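Local coordinates for protein arginine kinase (Anthopleura japonica, PDB 4RF6) that catalyses the reversible transfer of a phosphate group from ATP to L-arginine, yielding phosphoarginine and ADP, with two phosphagen kinase units joined in one chain, at residues T403-S408 against G492-P497; L440-V445 against Y452-K457; S460-E465 against A608-D613; D622-L627 against T632-G637. All coordinates share one frame; numbering follows the deposited sequence.

Contact 1. Residues T403-S408 against G492-P497; sequences TAKGIS and GYALTP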
loop_
_atom_site.group_PDB
_atom_site.type_symbol
_atom_site.label_atom_id
_atom_site.label_comp_id
_atom_site.label_asym_id
_atom_site.label_seq_id
_atom_site.Cartn_x
_atom_site.Cartn_y
_atom_site.Cartn_z
ATOM N N THR A 403 -4.599 -23.968 8.093
ATOM C CA THR A 403 -6.007 -23.595 8.067
ATOM C C THR A 403 -6.473 -23.464 6.623
ATOM O O THR A 403 -5.656 -23.421 5.707
ATOM C CB THR A 403 -6.254 -22.244 8.788
ATOM O OG1 THR A 403 -5.822 -21.163 7.949
ATOM C CG2 THR A 403 -5.508 -22.200 10.115
ATOM N N ALA A 404 -7.786 -23.390 6.426
ATOM C CA ALA A 404 -8.351 -23.210 5.092
ATOM C C ALA A 404 -7.843 -21.932 4.423
ATOM O O ALA A 404 -7.776 -21.854 3.193
ATOM C CB ALA A 404 -9.869 -23.195 5.162
ATOM N N LYS A 405 -7.503 -20.929 5.232
ATOM C CA LYS A 405 -6.987 -19.664 4.708
ATOM C C LYS A 405 -5.465 -19.661 4.543
ATOM O O LYS A 405 -4.872 -18.638 4.182
ATOM C CB LYS A 405 -7.444 -18.491 5.580
ATOM C CG LYS A 405 -8.959 -18.300 5.586
ATOM C CD LYS A 405 -9.402 -17.208 6.549
ATOM C CE LYS A 405 -10.923 -17.042 6.555
ATOM N NZ LYS A 405 -11.622 -18.226 7.134
ATOM N N GLY A 406 -4.837 -20.805 4.807
ATOM C CA GLY A 406 -3.413 -20.976 4.560
ATOM C C GLY A 406 -2.485 -20.634 5.718
ATOM O O GLY A 406 -1.268 -20.502 5.529
ATOM N N ILE A 407 -3.044 -20.502 6.919
ATOM C CA ILE A 407 -2.247 -20.122 8.084
ATOM C C ILE A 407 -1.550 -21.333 8.712
ATOM O O ILE A 407 -2.201 -22.328 9.037
ATOM C CB ILE A 407 -3.102 -19.405 9.160
ATOM C CG1 ILE A 407 -3.992 -18.334 8.524
ATOM C CG2 ILE A 407 -2.204 -18.776 10.226
ATOM C CD1 ILE A 407 -3.209 -17.216 7.816
ATOM N N SER A 408 -0.233 -21.248 8.891
ATOM C CA SER A 408 0.502 -22.327 9.548
ATOM C C SER A 408 0.750 -22.012 11.020
ATOM O O SER A 408 0.518 -20.890 11.476
ATOM C CB SER A 408 1.840 -22.577 8.857
ATOM O OG SER A 408 2.746 -21.523 9.132
ATOM N N GLY A 492 -16.595 -13.527 8.711
ATOM C CA GLY A 492 -16.472 -13.898 7.316
ATOM C C GLY A 492 -15.086 -13.664 6.748
ATOM O O GLY A 492 -14.839 -13.937 5.572
ATOM N N TYR A 493 -14.178 -13.161 7.580
ATOM C CA TYR A 493 -12.829 -12.863 7.125
ATOM C C TYR A 493 -11.786 -13.546 7.999
ATOM O O TYR A 493 -12.101 -14.081 9.057
ATOM C CB TYR A 493 -12.606 -11.351 7.117
ATOM C CG TYR A 493 -13.550 -10.625 6.193
ATOM C CD1 TYR A 493 -13.264 -10.506 4.838
ATOM C CD2 TYR A 493 -14.733 -10.074 6.669
ATOM C CE1 TYR A 493 -14.126 -9.857 3.985
ATOM C CE2 TYR A 493 -15.599 -9.412 5.825
ATOM C CZ TYR A 493 -15.289 -9.309 4.485
ATOM O OH TYR A 493 -16.148 -8.656 3.638
ATOM N N ALA A 494 -10.536 -13.526 7.552
ATOM C CA ALA A 494 -9.427 -13.935 8.407
ATOM C C ALA A 494 -9.344 -12.924 9.545
ATOM O O ALA A 494 -10.095 -11.936 9.571
ATOM C CB ALA A 494 -8.131 -13.954 7.621
ATOM N N LEU A 495 -8.441 -13.148 10.492
ATOM C CA LEU A 495 -8.171 -12.100 11.467
ATOM C C LEU A 495 -7.103 -11.211 10.842
ATOM O O LEU A 495 -6.583 -11.535 9.774
ATOM C CB LEU A 495 -7.743 -12.687 12.810
ATOM C CG LEU A 495 -8.863 -13.459 13.520
ATOM C CD1 LEU A 495 -8.329 -14.383 14.604
ATOM C CD2 LEU A 495 -9.862 -12.486 14.116
ATOM N N THR A 496 -6.794 -10.085 11.476
ATOM C CA THR A 496 -5.816 -9.139 10.931
ATOM C C THR A 496 -4.485 -9.742 10.425
ATOM O O THR A 496 -4.012 -9.360 9.349
ATOM C CB THR A 496 -5.564 -7.970 11.915
ATOM O OG1 THR A 496 -6.772 -7.203 12.047
ATOM C CG2 THR A 496 -4.479 -7.064 11.405
ATOM N N PRO A 497 -3.879 -10.681 11.182
ATOM C CA PRO A 497 -2.582 -11.188 10.703
ATOM C C PRO A 497 -2.686 -12.024 9.433
ATOM O O PRO A 497 -1.673 -12.199 8.748
ATOM C CB PRO A 497 -2.111 -12.081 11.854
ATOM C CG PRO A 497 -2.836 -11.567 13.065
ATOM C CD PRO A 497 -4.182 -11.171 12.540
HETATM O O HOH W 1 -13.505 -17.182 9.139
#
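Lys-405 and Ala-494 face one another from two irregular loops, their CA atoms 7.2 Å apart, with Lys-405 placed inside a type I beta turn from Thr-403 to Gly-406. That turn is braced by Thr-403: its OG1 accepts a 3.0 Å bond from the backbone N of Ile-407, while a weak one comes from Lys-405 N, and Asp-430 OD2 is a further partner. The lysine reaches across on an extended chain that bends only at its last torsion (chi4 67°). Its methylenes do the touching. Lys-405 CD lies 3.7 Å from Ala-494 CB, and Lys-405 CE passes over the peptide link just before it, 3.9 Å from Tyr-493 C. The bend swings NZ off the line of the chain to a water, which accepts from NZ at 2.9 Å and donates weakly, at 3.4 Å, to Tyr-493 O. Within the second unit, the contact joins a loop of the helical N-terminal part to the loop leading into helix 501-516. The hold is light: aliphatic lysine carbons lie on alanine and peptide, while the ammonium reaches the other loop through a water whose second bond is weak; the exposed lysine also touches Asp-430.

Contact 2. Residues L440-V445 against Y452-K457; sequences LFDKIV and YKLANK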
loop_
_atom_site.group_PDB
_atom_site.type_symbol
_atom_site.label_atom_id
_atom_site.label_comp_id
_atom_site.label_asym_id
_atom_site.label_seq_id
_atom_site.Cartn_x
_atom_site.Cartn_y
_atom_site.Cartn_z
ATOM N N LEU A 440 -1.687 -25.527 21.422
ATOM C CA LEU A 440 -0.870 -24.378 21.810
ATOM C C LEU A 440 -1.716 -23.212 22.326
ATOM O O LEU A 440 -1.437 -22.659 23.397
ATOM C CB LEU A 440 0.005 -23.894 20.647
ATOM C CG LEU A 440 0.846 -22.672 21.034
ATOM C CD1 LEU A 440 1.786 -23.053 22.162
ATOM C CD2 LEU A 440 1.624 -22.079 19.865
ATOM N N PHE A 441 -2.737 -22.833 21.557
ATOM C CA PHE A 441 -3.564 -21.675 21.890
ATOM C C PHE A 441 -4.330 -21.822 23.211
ATOM O O PHE A 441 -4.457 -20.848 23.957
ATOM C CB PHE A 441 -4.538 -21.349 20.749
ATOM C CG PHE A 441 -3.935 -20.511 19.647
ATOM C CD1 PHE A 441 -3.338 -21.114 18.545
ATOM C CD2 PHE A 441 -3.983 -19.119 19.709
ATOM C CE1 PHE A 441 -2.784 -20.351 17.529
ATOM C CE2 PHE A 441 -3.436 -18.347 18.700
ATOM C CZ PHE A 441 -2.836 -18.967 17.603
ATOM N N ASP A 442 -4.841 -23.021 23.504
ATOM C CA ASP A 442 -5.587 -23.234 24.751
ATOM C C ASP A 442 -4.730 -22.890 25.959
ATOM O O ASP A 442 -5.189 -22.247 26.903
ATOM C CB ASP A 442 -6.045 -24.686 24.885
ATOM C CG ASP A 442 -7.143 -25.050 23.918
ATOM O OD1 ASP A 442 -7.629 -24.151 23.200
ATOM O OD2 ASP A 442 -7.525 -26.240 23.892
ATOM N N LYS A 443 -3.478 -23.336 25.919
ATOM C CA LYS A 443 -2.548 -23.124 27.023
ATOM C C LYS A 443 -2.202 -21.648 27.210
ATOM O O LYS A 443 -2.062 -21.171 28.337
ATOM C CB LYS A 443 -1.272 -23.948 26.810
ATOM C CG LYS A 443 -1.484 -25.449 26.986
ATOM C CD LYS A 443 -0.250 -26.258 26.592
ATOM C CE LYS A 443 -0.528 -27.766 26.652
ATOM N NZ LYS A 443 -1.551 -28.203 25.647
ATOM N N ILE A 444 -2.060 -20.922 26.106
ATOM C CA ILE A 444 -1.750 -19.492 26.183
ATOM C C ILE A 444 -2.964 -18.681 26.630
ATOM O O ILE A 444 -2.838 -17.770 27.452
ATOM C CB ILE A 444 -1.181 -18.960 24.856
ATOM C CG1 ILE A 444 0.264 -19.418 24.696
ATOM C CG2 ILE A 444 -1.215 -17.446 24.809
ATOM C CD1 ILE A 444 0.612 -19.777 23.290
ATOM N N VAL A 445 -4.141 -19.024 26.106
ATOM C CA VAL A 445 -5.374 -18.357 26.528
ATOM C C VAL A 445 -5.611 -18.516 28.032
ATOM O O VAL A 445 -5.885 -17.538 28.736
ATOM C CB VAL A 445 -6.600 -18.883 25.767
ATOM C CG1 VAL A 445 -7.887 -18.463 26.471
ATOM C CG2 VAL A 445 -6.591 -18.384 24.335
ATOM N N TYR A 452 -9.710 -18.032 34.050
ATOM C CA TYR A 452 -10.660 -18.572 33.064
ATOM C C TYR A 452 -10.259 -19.931 32.491
ATOM O O TYR A 452 -9.081 -20.175 32.174
ATOM C CB TYR A 452 -10.885 -17.573 31.920
ATOM C CG TYR A 452 -11.836 -18.057 30.840
ATOM C CD1 TYR A 452 -13.209 -18.016 31.035
ATOM C CD2 TYR A 452 -11.356 -18.538 29.628
ATOM C CE1 TYR A 452 -14.081 -18.440 30.070
ATOM C CE2 TYR A 452 -12.225 -18.972 28.637
ATOM C CZ TYR A 452 -13.589 -18.916 28.874
ATOM O OH TYR A 452 -14.480 -19.337 27.922
ATOM N N LYS A 453 -11.244 -20.822 32.366
ATOM C CA LYS A 453 -11.045 -22.094 31.682
ATOM C C LYS A 453 -11.951 -22.129 30.459
ATOM O O LYS A 453 -13.119 -21.756 30.546
ATOM C CB LYS A 453 -11.382 -23.278 32.591
ATOM C CG LYS A 453 -10.775 -23.216 33.979
ATOM C CD LYS A 453 -9.254 -23.160 33.937
ATOM C CE LYS A 453 -8.688 -22.942 35.344
ATOM N NZ LYS A 453 -7.200 -22.868 35.354
ATOM N N LEU A 454 -11.412 -22.562 29.322
ATOM C CA LEU A 454 -12.182 -22.617 28.077
ATOM C C LEU A 454 -13.420 -23.502 28.198
ATOM O O LEU A 454 -14.417 -23.281 27.512
ATOM C CB LEU A 454 -11.292 -23.078 26.917
ATOM C CG LEU A 454 -10.267 -22.031 26.482
ATOM C CD1 LEU A 454 -9.037 -22.672 25.871
ATOM C CD2 LEU A 454 -10.882 -21.042 25.503
ATOM N N ALA A 455 -13.350 -24.503 29.072
ATOM C CA ALA A 455 -14.502 -25.359 29.356
ATOM C C ALA A 455 -15.675 -24.562 29.942
ATOM O O ALA A 455 -16.834 -24.915 29.729
ATOM C CB ALA A 455 -14.107 -26.482 30.287
ATOM N N ASN A 456 -15.379 -23.493 30.678
ATOM C CA ASN A 456 -16.431 -22.639 31.243
ATOM C C ASN A 456 -17.265 -21.965 30.170
ATOM O O ASN A 456 -18.461 -21.701 30.358
ATOM C CB ASN A 456 -15.843 -21.513 32.095
ATOM C CG ASN A 456 -15.019 -22.011 33.260
ATOM O OD1 ASN A 456 -14.235 -21.255 33.840
ATOM N ND2 ASN A 456 -15.189 -23.273 33.616
ATOM N N LYS A 457 -16.599 -21.643 29.065
ATOM C CA LYS A 457 -17.186 -20.849 27.989
ATOM C C LYS A 457 -17.541 -19.431 28.436
ATOM O O LYS A 457 -17.489 -19.101 29.624
ATOM C CB LYS A 457 -18.352 -21.586 27.330
ATOM C CG LYS A 457 -17.859 -22.861 26.643
ATOM C CD LYS A 457 -18.973 -23.695 26.065
ATOM C CE LYS A 457 -18.376 -24.813 25.215
ATOM N NZ LYS A 457 -19.417 -25.561 24.464
#
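Leu-454 sets its two methyls against helix 438-448, one on each of Asp-442 and Val-445. The split follows from its conformation: CG stands anti to the leucine's own carbonyl carbon (chi1 -71°), and a second torsion of 153° spreads the branches along the helix surface. CD1 goes to Asp-442, where it sits against the side chain, nearest OD1 at 3.4 Å, with CG at 3.6 Å and CB at 3.7 Å. The leucine and aspartate side chains cross at about a right angle, which leaves the methyl against the stem and one oxygen of the carboxylate. CD2 of Leu-454 turns to Val-445 and meets its CG1 at 4.1 Å. Val-445 directs that methyl outward by holding CG1 opposite its backbone N (chi1 165°), and here too the two side chains stand roughly perpendicular. The Leu-454 loop is itself a compact turn. Asn-456 N bonds to Lys-453 O at 2.9 Å, and Lys-457 N to Leu-454 O at 3.1 Å, while Asn-456 OD1 takes a weak bond from Lys-453 N. Glu-446 of the helix accepts from Leu-454 N, and Tyr-452 OH is bonded to Ala-623 O. The result is a helix with its following chain folded back against it: the last helix of the small alpha-helical domain of a phosphagen kinase, packed by the start of the linker that leads to the sheet-bearing catalytic domain.

Contact 3. Residues S460-E465 against A608-D613; sequences SDMNPE and AVNEID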
loop_
_atom_site.group_PDB
_atom_site.type_symbol
_atom_site.label_atom_id
_atom_site.label_comp_id
_atom_site.label_asym_id
_atom_site.label_seq_id
_atom_site.Cartn_x
_atom_site.Cartn_y
_atom_site.Cartn_z
ATOM N N SER A 460 -21.374 -13.253 26.006
ATOM C CA SER A 460 -21.348 -11.844 25.612
ATOM C C SER A 460 -22.690 -11.197 25.950
ATOM O O SER A 460 -23.726 -11.862 25.896
ATOM C CB SER A 460 -21.056 -11.705 24.114
ATOM O OG SER A 460 -19.862 -12.373 23.752
ATOM N N ASP A 461 -22.671 -9.909 26.292
ATOM C CA ASP A 461 -23.895 -9.196 26.664
ATOM C C ASP A 461 -23.738 -7.705 26.415
ATOM O O ASP A 461 -23.122 -6.993 27.218
ATOM C CB ASP A 461 -24.225 -9.432 28.144
ATOM C CG ASP A 461 -25.639 -9.006 28.513
ATOM O OD1 ASP A 461 -26.284 -8.273 27.729
ATOM O OD2 ASP A 461 -26.097 -9.389 29.611
ATOM N N MET A 462 -24.306 -7.228 25.310
ATOM C CA MET A 462 -24.249 -5.806 24.988
ATOM C C MET A 462 -25.603 -5.113 25.162
ATOM O O MET A 462 -25.989 -4.285 24.336
ATOM C CB MET A 462 -23.718 -5.593 23.568
ATOM C CG MET A 462 -22.250 -6.006 23.387
ATOM S SD MET A 462 -21.124 -4.931 24.309
ATOM C CE MET A 462 -21.120 -3.473 23.262
ATOM N N ASN A 463 -26.318 -5.446 26.237
ATOM C CA ASN A 463 -27.546 -4.734 26.597
ATOM C C ASN A 463 -27.293 -3.756 27.735
ATOM O O ASN A 463 -27.221 -4.158 28.897
ATOM C CB ASN A 463 -28.639 -5.719 27.011
ATOM C CG ASN A 463 -29.986 -5.052 27.257
ATOM O OD1 ASN A 463 -30.090 -3.831 27.376
ATOM N ND2 ASN A 463 -31.033 -5.867 27.346
ATOM N N PRO A 464 -27.196 -2.454 27.411
ATOM C CA PRO A 464 -26.912 -1.415 28.407
ATOM C C PRO A 464 -28.001 -1.260 29.469
ATOM O O PRO A 464 -27.737 -0.654 30.503
ATOM C CB PRO A 464 -26.818 -0.131 27.562
ATOM C CG PRO A 464 -27.586 -0.439 26.316
ATOM C CD PRO A 464 -27.370 -1.893 26.057
ATOM N N GLU A 465 -29.195 -1.794 29.230
ATOM C CA GLU A 465 -30.265 -1.672 30.217
ATOM C C GLU A 465 -30.054 -2.651 31.371
ATOM O O GLU A 465 -30.735 -2.576 32.391
ATOM C CB GLU A 465 -31.641 -1.876 29.569
ATOM C CG GLU A 465 -32.011 -0.794 28.548
ATOM C CD GLU A 465 -33.414 -0.963 27.974
ATOM O OE1 GLU A 465 -33.765 -0.219 27.031
ATOM O OE2 GLU A 465 -34.162 -1.831 28.467
ATOM N N ALA A 608 -23.811 1.833 19.061
ATOM C CA ALA A 608 -22.936 1.775 17.897
ATOM C C ALA A 608 -22.495 0.351 17.562
ATOM O O ALA A 608 -22.518 -0.057 16.399
ATOM C CB ALA A 608 -21.738 2.660 18.106
ATOM N N VAL A 609 -22.072 -0.405 18.571
ATOM C CA VAL A 609 -21.558 -1.753 18.320
ATOM C C VAL A 609 -22.664 -2.709 17.866
ATOM O O VAL A 609 -22.460 -3.525 16.968
ATOM C CB VAL A 609 -20.809 -2.311 19.540
ATOM C CG1 VAL A 609 -20.454 -3.781 19.339
ATOM C CG2 VAL A 609 -19.553 -1.497 19.793
ATOM N N ASN A 610 -23.839 -2.597 18.472
ATOM C CA ASN A 610 -24.952 -3.465 18.095
ATOM C C ASN A 610 -25.438 -3.231 16.661
ATOM O O ASN A 610 -25.834 -4.170 15.965
ATOM C CB ASN A 610 -26.100 -3.325 19.098
ATOM C CG ASN A 610 -25.786 -3.982 20.431
ATOM O OD1 ASN A 610 -25.035 -4.959 20.484
ATOM N ND2 ASN A 610 -26.348 -3.447 21.515
ATOM N N GLU A 611 -25.406 -1.980 16.223
ATOM C CA GLU A 611 -25.795 -1.649 14.857
ATOM C C GLU A 611 -24.816 -2.268 13.858
ATOM O O GLU A 611 -25.223 -2.838 12.846
ATOM C CB GLU A 611 -25.860 -0.131 14.670
ATOM C CG GLU A 611 -26.285 0.299 13.274
ATOM C CD GLU A 611 -27.629 -0.284 12.873
ATOM O OE1 GLU A 611 -28.530 -0.358 13.737
ATOM O OE2 GLU A 611 -27.781 -0.672 11.693
ATOM N N ILE A 612 -23.522 -2.158 14.158
ATOM C CA ILE A 612 -22.480 -2.743 13.318
ATOM C C ILE A 612 -22.620 -4.256 13.294
ATOM O O ILE A 612 -22.486 -4.884 12.239
ATOM C CB ILE A 612 -21.063 -2.349 13.802
ATOM C CG1 ILE A 612 -20.871 -0.833 13.718
ATOM C CG2 ILE A 612 -19.988 -3.046 12.971
ATOM C CD1 ILE A 612 -19.598 -0.320 14.377
ATOM N N ASP A 613 -22.892 -4.833 14.463
ATOM C CA ASP A 613 -23.069 -6.275 14.608
ATOM C C ASP A 613 -24.210 -6.751 13.714
ATOM O O ASP A 613 -24.055 -7.687 12.931
ATOM C CB ASP A 613 -23.380 -6.612 16.071
ATOM C CG ASP A 613 -23.156 -8.079 16.405
ATOM O OD1 ASP A 613 -22.732 -8.853 15.520
ATOM O OD2 ASP A 613 -23.382 -8.448 17.573
#
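Met-462 O receives the side-chain amide of Asn-610 in a nearly straight bond: ND2 donates at 3.0 Å with an N-H...O angle of 168°. The carbonyl oxygen lies in the plane of the Asn-610 amide, whereas the donor is tilted 20° from the plane of the Met-462 carbonyl. With ND2 turned to the backbone, the other arm of the amide rests by the methionine side chain, and OD1 comes within 3.4 Å of Met-462 CB. The thioether chain then doubles round. Bends at both chi2 (-67°) and chi3 fold it toward the preceding residue of the helix, and its terminal methyl CE settles 3.9 Å from Val-609 CB and 4.0 Å from CG1. One residue of the loop is thereby held by two neighbours in the helix, its carbonyl by a polar side chain and its tip by an apolar one. The first of two Asx turns encloses this peptide, Asp-461 OD1 accepting from Asn-463 N at 3.2 Å; a second follows, with Asn-463 OD1 accepting from Glu-465 N at 2.9 Å. Asp-461 OD2 also forms a salt bridge with Lys-466, and Glu-696 of helix 696-714 touches Met-462. This is an irregular linker fastened to a helix by a side-chain amide, here the interdomain segment of the phosphagen kinase fold laid against helix 598-616 of its catalytic domain.

Contact 4. Residues D622-L627 against T632-G637; sequences DAHGYL and TNLGTG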
loop_
_atom_site.group_PDB
_atom_site.type_symbol
_atom_site.label_atom_id
_atom_site.label_comp_id
_atom_site.label_asym_id
_atom_site.label_seq_id
_atom_site.Cartn_x
_atom_site.Cartn_y
_atom_site.Cartn_z
ATOM N N ASP A 622 -18.180 -19.667 21.363
ATOM C CA ASP A 622 -18.649 -19.832 22.736
ATOM C C ASP A 622 -17.484 -19.882 23.721
ATOM O O ASP A 622 -17.576 -19.365 24.827
ATOM C CB ASP A 622 -19.501 -21.099 22.885
ATOM C CG ASP A 622 -20.835 -21.005 22.169
ATOM O OD1 ASP A 622 -21.255 -19.878 21.825
ATOM O OD2 ASP A 622 -21.462 -22.069 21.957
ATOM N N ALA A 623 -16.385 -20.508 23.316
ATOM C CA ALA A 623 -15.245 -20.688 24.217
ATOM C C ALA A 623 -14.360 -19.440 24.358
ATOM O O ALA A 623 -13.812 -19.189 25.436
ATOM C CB ALA A 623 -14.411 -21.869 23.780
ATOM N N HIS A 624 -14.204 -18.678 23.273
ATOM C CA HIS A 624 -13.287 -17.531 23.257
ATOM C C HIS A 624 -13.960 -16.155 23.275
ATOM O O HIS A 624 -13.277 -15.124 23.373
ATOM C CB HIS A 624 -12.376 -17.586 22.023
ATOM C CG HIS A 624 -11.656 -18.888 21.846
ATOM N ND1 HIS A 624 -12.218 -19.966 21.195
ATOM C CD2 HIS A 624 -10.411 -19.274 22.214
ATOM C CE1 HIS A 624 -11.351 -20.964 21.177
ATOM N NE2 HIS A 624 -10.248 -20.570 21.786
ATOM N N GLY A 625 -15.283 -16.116 23.159
ATOM C CA GLY A 625 -15.965 -14.842 23.011
ATOM C C GLY A 625 -15.581 -14.207 21.687
ATOM O O GLY A 625 -15.350 -14.918 20.706
ATOM N N TYR A 626 -15.501 -12.881 21.636
ATOM C CA TYR A 626 -15.099 -12.234 20.387
ATOM C C TYR A 626 -13.643 -12.522 20.062
ATOM O O TYR A 626 -12.761 -12.415 20.923
ATOM C CB TYR A 626 -15.393 -10.731 20.405
ATOM C CG TYR A 626 -16.879 -10.459 20.478
ATOM C CD1 TYR A 626 -17.686 -10.596 19.353
ATOM C CD2 TYR A 626 -17.477 -10.100 21.676
ATOM C CE1 TYR A 626 -19.046 -10.370 19.420
ATOM C CE2 TYR A 626 -18.825 -9.867 21.754
ATOM C CZ TYR A 626 -19.606 -10.006 20.625
ATOM O OH TYR A 626 -20.965 -9.777 20.706
ATOM N N LEU A 627 -13.402 -12.909 18.815
ATOM C CA LEU A 627 -12.075 -13.330 18.384
ATOM C C LEU A 627 -11.197 -12.161 17.987
ATOM O O LEU A 627 -11.668 -11.146 17.462
ATOM C CB LEU A 627 -12.175 -14.311 17.220
ATOM C CG LEU A 627 -12.889 -15.611 17.564
ATOM C CD1 LEU A 627 -12.939 -16.514 16.354
ATOM C CD2 LEU A 627 -12.170 -16.308 18.699
ATOM N N THR A 632 -4.847 -11.819 23.816
ATOM C CA THR A 632 -5.097 -10.956 24.968
ATOM C C THR A 632 -6.403 -10.181 24.829
ATOM O O THR A 632 -6.965 -9.716 25.819
ATOM C CB THR A 632 -3.948 -9.953 25.215
ATOM O OG1 THR A 632 -3.838 -9.049 24.106
ATOM C CG2 THR A 632 -2.641 -10.678 25.413
ATOM N N ASN A 633 -6.882 -10.044 23.598
ATOM C CA ASN A 633 -8.094 -9.276 23.333
ATOM C C ASN A 633 -9.348 -10.126 23.144
ATOM O O ASN A 633 -10.348 -9.648 22.606
ATOM C CB ASN A 633 -7.904 -8.388 22.104
ATOM C CG ASN A 633 -7.352 -7.024 22.451
ATOM O OD1 ASN A 633 -8.103 -6.120 22.824
ATOM N ND2 ASN A 633 -6.039 -6.861 22.323
ATOM N N LEU A 634 -9.302 -11.378 23.588
ATOM C CA LEU A 634 -10.456 -12.267 23.481
ATOM C C LEU A 634 -11.559 -11.898 24.478
ATOM O O LEU A 634 -11.415 -10.941 25.250
ATOM C CB LEU A 634 -10.017 -13.717 23.680
ATOM C CG LEU A 634 -9.065 -14.248 22.613
ATOM C CD1 LEU A 634 -8.548 -15.625 22.998
ATOM C CD2 LEU A 634 -9.771 -14.308 21.272
ATOM N N GLY A 635 -12.662 -12.647 24.446
ATOM C CA GLY A 635 -13.767 -12.455 25.376
ATOM C C GLY A 635 -14.618 -11.241 25.057
ATOM O O GLY A 635 -15.275 -11.184 24.014
ATOM N N THR A 636 -14.611 -10.272 25.966
ATOM C CA THR A 636 -15.260 -8.984 25.746
ATOM C C THR A 636 -14.432 -8.091 24.827
ATOM O O THR A 636 -14.951 -7.123 24.258
ATOM C CB THR A 636 -15.401 -8.234 27.061
ATOM O OG1 THR A 636 -14.091 -8.015 27.598
ATOM C CG2 THR A 636 -16.228 -9.036 28.044
ATOM N N GLY A 637 -13.137 -8.392 24.720
ATOM C CA GLY A 637 -12.201 -7.543 23.998
ATOM C C GLY A 637 -12.222 -6.119 24.524
ATOM O O GLY A 637 -11.888 -5.164 23.809
#
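Gly-625 and Gly-635 form an isolated beta bridge, their CA atoms only 4.0 Å apart, and Gly-635 is also the second residue of a type II' turn from Leu-634 to Gly-637, which leads the chain from the short strand 625-626 into strand 638-645 of the antiparallel sheet of the phosphagen kinase catalytic domain. Gly-625 permits the close approach, having no CB to collide with Gly-635 CA, and the positive phi of Gly-635 (75°) suits its corner in the turn. The hydrogen bonds across the contact are both between backbone atoms. Gly-635 N donates to His-624 O at 2.8 Å, and Gly-635 O accepts from Tyr-626 N at 2.9 Å, on a lone pair in the carbonyl plane. Tyr-626 O answers with a CA-H...O contact from Leu-634 CA at 3.4 Å. The apolar contacts all belong to Leu-634. CD1 lies at the edge of the His-624 ring, near its plane and 4.2 Å from CD2, the two side chains side by side; the imidazole ND1 is bonded to Thr-621 OG1. The other branch turns to Leu-627, which it crosses at a slant, the two CD2 methyls 4.0 Å apart. Tyr-434 of helix 433-436 touches both leucines, while the Tyr-626 ring makes a cation-pi contact with Arg-488 and meets His-620 edge-to-face. At the near edge of that tyrosine ring, close to its plane, sits Gly-635 O, 3.4 Å from CD2.

All four contacts belong to the second arginine kinase unit. Contact 4 is the buried one, knit by backbone bonds; contacts 1, 2 and 3 are partly buried and rest on side chains. Contact 1 depends on lysine methylenes and a water, contact 2 on leucine methyls, contact 3 on one amide bond and a methionine. Contact 4 also joins the others: Val-445 CG2 of contact 2 packs 3.6 Å from its Leu-634 CD1, Ser-460 of contact 3 touches the Tyr-626 ring, and Leu-495 of contact 1 reaches Leu-627 O. Contacts 2 and 3 adjoin in sequence, the linker being held first to a helix of the small domain, then to one of the catalytic domain.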